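Local coordinates for protein N-acetylglucosamine-6-phosphate deacetylase (Mycobacterium smegmatis, PDB 6FV4) that probably removes the acetyl group from N-acetylglucosamine-6-phosphate in amino-sugar metabolism, using bound divalent metal, at residues 41-46 / 369-374; 18-23 / 49-54. The protein carries 1 engineered substitution. All coordinates share one frame; numbering follows the deposited sequence.

Contact 1: residues 41-46 / 369-374; sequences DRVVAV and ARADLV
Two backbone hydrogen bonds flank the pair Arg42 and Arg370: Val43 N donates to Ala369 O at 2.7 Å, and Ala371 N to Asp41 O at 2.8 Å. Between them lie two CA-H...O contacts, Arg42 CA to Ala369 O and Arg370 CA to Asp41 O, 3.4 Å each. This is the geometry of a non-hydrogen-bonded antiparallel pair, Arg42 with Arg370, an isolated bridge between an early strand and the loop leading into strand 373-376. It ties N-terminal to C-terminal chain in the small beta domain that NagA enzymes carry beside their barrel. The apolar part is small: Val43 CG2, set anti to the carbonyl carbon, lies 4.1 Å from Ala371 CB. Branched Val43 suits a strand. Ala371, the centre of an inverse gamma turn, is buried against Ile38 with CB only 3.6 Å from Asp41 O, which suits a small side chain. Among the charged groups, Arg42, bent at chi2 and chi3, has Arg370 N over one guanidinium face near the rim; NH2 and this N, both donors, do not bond, and NH2 bonds to Gly368 O. Arg370 turns outward, bent at chi3 (68°), and grips Asp372 side-on, its NH2 2.8 Å from Asp372 OD2.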
loop_
_atom_site.group_PDB
_atom_site.type_symbol
_atom_site.label_atom_id
_atom_site.label_comp_id
_atom_site.label_asym_id
_atom_site.label_seq_id
_atom_site.Cartn_x
_atom_site.Cartn_y
_atom_site.Cartn_z
ATOM N N ASP B 41 24.912 -32.204 -9.650
ATOM C CA ASP B 41 24.374 -30.850 -9.625
ATOM C C ASP B 41 23.038 -30.740 -8.897
ATOM O O ASP B 41 22.396 -29.698 -8.995
ATOM C CB ASP B 41 24.234 -30.311 -11.055
ATOM C CG ASP B 41 23.197 -31.064 -11.858
ATOM O OD1 ASP B 41 22.951 -32.239 -11.521
ATOM O OD2 ASP B 41 22.657 -30.503 -12.843
ATOM N N ARG B 42 22.607 -31.770 -8.164
ATOM C CA ARG B 42 21.277 -31.790 -7.571
ATOM C C ARG B 42 21.340 -31.848 -6.046
ATOM O O ARG B 42 22.248 -32.445 -5.460
ATOM C CB ARG B 42 20.445 -32.983 -8.085
ATOM C CG ARG B 42 20.489 -33.223 -9.594
ATOM C CD ARG B 42 20.130 -31.978 -10.411
ATOM N NE ARG B 42 18.765 -31.501 -10.200
ATOM C CZ ARG B 42 18.148 -30.641 -11.009
ATOM N NH1 ARG B 42 18.768 -30.169 -12.088
ATOM N NH2 ARG B 42 16.904 -30.255 -10.742
ATOM N N VAL B 43 20.361 -31.216 -5.402
ATOM C CA VAL B 43 20.124 -31.485 -3.992
ATOM C C VAL B 43 19.470 -32.859 -3.887
ATOM O O VAL B 43 18.493 -33.148 -4.585
ATOM C CB VAL B 43 19.248 -30.391 -3.358
ATOM C CG1 VAL B 43 18.908 -30.734 -1.891
ATOM C CG2 VAL B 43 19.930 -29.009 -3.431
ATOM N N VAL B 44 20.039 -33.720 -3.053
ATOM C CA VAL B 44 19.453 -35.029 -2.748
ATOM C C VAL B 44 18.476 -34.940 -1.583
ATOM O O VAL B 44 17.323 -35.370 -1.679
ATOM C CB VAL B 44 20.576 -36.042 -2.447
ATOM C CG1 VAL B 44 19.985 -37.399 -2.034
ATOM C CG2 VAL B 44 21.451 -36.187 -3.636
ATOM N N ALA B 45 18.922 -34.390 -0.459
ATOM C CA ALA B 45 18.076 -34.282 0.717
ATOM C C ALA B 45 18.457 -33.036 1.497
ATOM O O ALA B 45 19.595 -32.566 1.429
ATOM C CB ALA B 45 18.194 -35.520 1.616
ATOM N N VAL B 46 17.476 -32.504 2.226
ATOM C CA VAL B 46 17.652 -31.409 3.171
ATOM C C VAL B 46 17.010 -31.836 4.481
ATOM O O VAL B 46 16.022 -32.577 4.488
ATOM C CB VAL B 46 17.024 -30.095 2.646
ATOM C CG1 VAL B 46 17.192 -28.979 3.630
ATOM C CG2 VAL B 46 17.652 -29.704 1.323
ATOM N N ALA B 369 15.932 -30.419 -6.494
ATOM C CA ALA B 369 16.279 -29.113 -7.036
ATOM C C ALA B 369 17.762 -29.042 -7.394
ATOM O O ALA B 369 18.598 -29.762 -6.838
ATOM C CB ALA B 369 15.939 -28.015 -6.030
ATOM N N ARG B 370 18.088 -28.153 -8.336
ATOM C CA ARG B 370 19.490 -27.925 -8.661
ATOM C C ARG B 370 20.189 -27.266 -7.480
ATOM O O ARG B 370 19.591 -26.492 -6.729
ATOM C CB ARG B 370 19.645 -27.066 -9.922
ATOM C CG ARG B 370 20.980 -27.318 -10.626
ATOM C CD ARG B 370 21.139 -26.546 -11.918
ATOM N NE ARG B 370 21.250 -25.110 -11.673
ATOM C CZ ARG B 370 21.362 -24.198 -12.631
ATOM N NH1 ARG B 370 21.394 -24.571 -13.919
ATOM N NH2 ARG B 370 21.445 -22.912 -12.298
ATOM N N ALA B 371 21.464 -27.613 -7.297
ATOM C CA ALA B 371 22.208 -27.215 -6.107
ATOM C C ALA B 371 22.817 -25.828 -6.330
ATOM O O ALA B 371 24.009 -25.663 -6.596
ATOM C CB ALA B 371 23.267 -28.253 -5.768
ATOM N N ASP B 372 21.962 -24.815 -6.203
ATOM C CA ASP B 372 22.358 -23.415 -6.287
ATOM C C ASP B 372 22.099 -22.806 -4.918
ATOM O O ASP B 372 20.950 -22.774 -4.467
ATOM C CB ASP B 372 21.555 -22.660 -7.344
ATOM C CG ASP B 372 21.629 -23.293 -8.715
ATOM O OD1 ASP B 372 22.497 -24.158 -8.955
ATOM O OD2 ASP B 372 20.803 -22.913 -9.565
ATOM N N LEU B 373 23.155 -22.353 -4.247
ATOM C CA LEU B 373 22.982 -21.812 -2.907
ATOM C C LEU B 373 24.051 -20.762 -2.648
ATOM O O LEU B 373 25.047 -20.664 -3.372
ATOM C CB LEU B 373 23.021 -22.915 -1.838
ATOM C CG LEU B 373 24.218 -23.870 -1.746
ATOM C CD1 LEU B 373 25.441 -23.232 -1.079
ATOM C CD2 LEU B 373 23.800 -25.133 -0.975
ATOM N N VAL B 374 23.835 -19.987 -1.581
ATOM C CA VAL B 374 24.698 -18.871 -1.210
ATOM C C VAL B 374 24.951 -18.944 0.289
ATOM O O VAL B 374 24.034 -19.206 1.070
ATOM C CB VAL B 374 24.073 -17.507 -1.589
ATOM C CG1 VAL B 374 24.945 -16.352 -1.091
ATOM C CG2 VAL B 374 23.886 -17.401 -3.088
#

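Contact 2: residues 18-23 / 49-54; sequences LLTADT and GAPPAQ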
loop_
_atom_site.group_PDB
_atom_site.type_symbol
_atom_site.label_atom_id
_atom_site.label_comp_id
_atom_site.label_asym_id
_atom_site.label_seq_id
_atom_site.Cartn_x
_atom_site.Cartn_y
_atom_site.Cartn_z
ATOM N N LEU B 18 27.945 -33.644 1.846
ATOM C CA LEU B 18 27.106 -33.251 2.966
ATOM C C LEU B 18 27.587 -31.908 3.510
ATOM O O LEU B 18 28.726 -31.792 3.970
ATOM C CB LEU B 18 27.136 -34.320 4.056
ATOM C CG LEU B 18 26.064 -34.179 5.129
ATOM C CD1 LEU B 18 24.724 -33.856 4.483
ATOM C CD2 LEU B 18 25.974 -35.456 5.938
ATOM N N LEU B 19 26.720 -30.906 3.453
ATOM C CA LEU B 19 27.006 -29.573 3.962
ATOM C C LEU B 19 26.166 -29.298 5.200
ATOM O O LEU B 19 24.982 -29.639 5.233
ATOM C CB LEU B 19 26.687 -28.510 2.914
ATOM C CG LEU B 19 27.601 -28.371 1.717
ATOM C CD1 LEU B 19 27.036 -27.298 0.804
ATOM C CD2 LEU B 19 28.977 -27.995 2.220
ATOM N N THR B 20 26.764 -28.665 6.202
ATOM C CA THR B 20 26.025 -28.202 7.374
ATOM C C THR B 20 26.235 -26.710 7.576
ATOM O O THR B 20 27.289 -26.162 7.246
ATOM C CB THR B 20 26.447 -28.898 8.680
ATOM O OG1 THR B 20 27.851 -28.708 8.894
ATOM C CG2 THR B 20 26.108 -30.381 8.672
ATOM N N ALA B 21 25.230 -26.064 8.158
ATOM C CA ALA B 21 25.338 -24.662 8.526
ATOM C C ALA B 21 24.453 -24.416 9.734
ATOM O O ALA B 21 23.505 -25.157 9.988
ATOM C CB ALA B 21 24.935 -23.746 7.369
ATOM N N ASP B 22 24.763 -23.351 10.475
ATOM C CA ASP B 22 23.943 -22.996 11.627
ATOM C C ASP B 22 22.498 -22.713 11.231
ATOM O O ASP B 22 21.577 -23.007 12.003
ATOM C CB ASP B 22 24.539 -21.781 12.333
ATOM C CG ASP B 22 25.402 -22.157 13.521
ATOM O OD1 ASP B 22 25.784 -23.344 13.639
ATOM O OD2 ASP B 22 25.703 -21.259 14.338
ATOM N N THR B 23 22.279 -22.138 10.042
ATOM C CA THR B 23 20.939 -21.810 9.558
ATOM C C THR B 23 20.839 -22.115 8.072
ATOM O O THR B 23 21.671 -21.635 7.299
ATOM C CB THR B 23 20.597 -20.333 9.766
ATOM O OG1 THR B 23 20.722 -19.980 11.153
ATOM C CG2 THR B 23 19.182 -20.069 9.296
ATOM N N GLY B 49 18.507 -30.260 12.209
ATOM C CA GLY B 49 19.219 -30.986 13.244
ATOM C C GLY B 49 20.560 -31.521 12.770
ATOM O O GLY B 49 21.185 -30.997 11.844
ATOM N N ALA B 50 20.996 -32.599 13.417
ATOM C CA ALA B 50 22.304 -33.167 13.142
ATOM C C ALA B 50 22.333 -33.830 11.767
ATOM O O ALA B 50 21.332 -34.399 11.317
ATOM C CB ALA B 50 22.671 -34.191 14.214
ATOM N N PRO B 51 23.470 -33.779 11.081
ATOM C CA PRO B 51 23.570 -34.411 9.758
ATOM C C PRO B 51 23.471 -35.922 9.865
ATOM O O PRO B 51 23.716 -36.496 10.937
ATOM C CB PRO B 51 24.956 -33.975 9.256
ATOM C CG PRO B 51 25.713 -33.601 10.485
ATOM C CD PRO B 51 24.707 -33.076 11.466
ATOM N N PRO B 52 23.107 -36.605 8.774
ATOM C CA PRO B 52 23.033 -38.073 8.827
ATOM C C PRO B 52 24.388 -38.740 9.006
ATOM O O PRO B 52 24.456 -39.827 9.597
ATOM C CB PRO B 52 22.405 -38.435 7.476
ATOM C CG PRO B 52 22.805 -37.300 6.570
ATOM C CD PRO B 52 22.726 -36.079 7.451
ATOM N N ALA B 53 25.460 -38.130 8.503
ATOM C CA ALA B 53 26.818 -38.635 8.654
ATOM C C ALA B 53 27.721 -37.451 8.984
ATOM O O ALA B 53 27.252 -36.327 9.189
ATOM C CB ALA B 53 27.271 -39.367 7.384
ATOM N N GLN B 54 29.027 -37.693 9.045
ATOM C CA GLN B 54 29.957 -36.590 9.247
ATOM C C GLN B 54 29.996 -35.724 7.994
ATOM O O GLN B 54 30.133 -36.232 6.877
ATOM C CB GLN B 54 31.353 -37.105 9.588
ATOM C CG GLN B 54 32.356 -35.979 9.834
ATOM C CD GLN B 54 33.693 -36.476 10.352
ATOM O OE1 GLN B 54 34.408 -37.214 9.663
ATOM N NE2 GLN B 54 34.043 -36.070 11.570
#
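Leu18 sends one methyl, CD2, into the bend formed by Pro51, Pro52 and Ala53. Its CG stands anti to the backbone N (chi1 -167°), which carries the branch out from the strand toward the loop. There Leu18 CD2 meets the Pro52 ring at CG and CD, coming within 3.6 Å of Pro52 CD. The same methyl lies 3.8 Å from Pro51 CB. It also rests against the backbone, 3.6 Å from Ala53 O. A leucine suits this place because a long, branched apolar chain can span the gap between backbones whose closest CA atoms, those of Thr20 and Pro51, are 7.1 Å apart. Main-chain pairing between the two segments is absent at that spacing; side chains reach across it, Leu18 CD2 even touching the loop backbone. The polar backbone of Leu18 is served instead by Asp56 and Arg57, where the chain runs on into strand 57-58, the parallel neighbour of strand 16-21. The loop between strands 42-48 and 57-58 thus passes over one face of the four-stranded mixed sheet, and Trp35 of strand 34-39 touches Leu18, Thr20 and Pro52 on that face. Two residues along, Thr20 again points to the loop, as alternation in a strand requires. Its CG2 lies 3.7 Å from Pro51 CG, the two side chains crossing at an angle, and Pro51 CB is shared between this methyl and Leu18 CD2. A chi1 of 57° puts OG1 between the backbone N and the carbonyl carbon, where it hydrogen-bonds with Asn58 OD1, and leaves CG2 anti to the carbonyl carbon, on the Pro51 ring, so threonine serves both an apolar and a polar neighbour. Successive prolines suit the loop: Pro51 is extended, whereas Pro52 has a psi of -30° that turns the chain, and their rings are what the two methyls touch.

Overall arrangement
Contact 1 and contact 2 lie in the same beta domain, their centres 14 Å apart, and their segments alternate along the chain. Strand 16-21 of the four-stranded sheet they share turns alternate side chains to opposite faces: Leu18 and Thr20 to loop 49-54, Leu19 toward contact 1, where its CD1 packs 4.3 Å from Leu373 CD2. Strand 42-48, which begins in contact 1, leads directly into the loop of contact 2; Val46 on it belongs, with Trp35 and Gly47, to the pocket that holds dithiothreitol here. Both contacts stand away from the zinc of His72, His74 and Glu138 and the cadmium of Glu138, His150, His204 and His225. A separate cadmium ion lies about 6 Å from the Pro52 side chain.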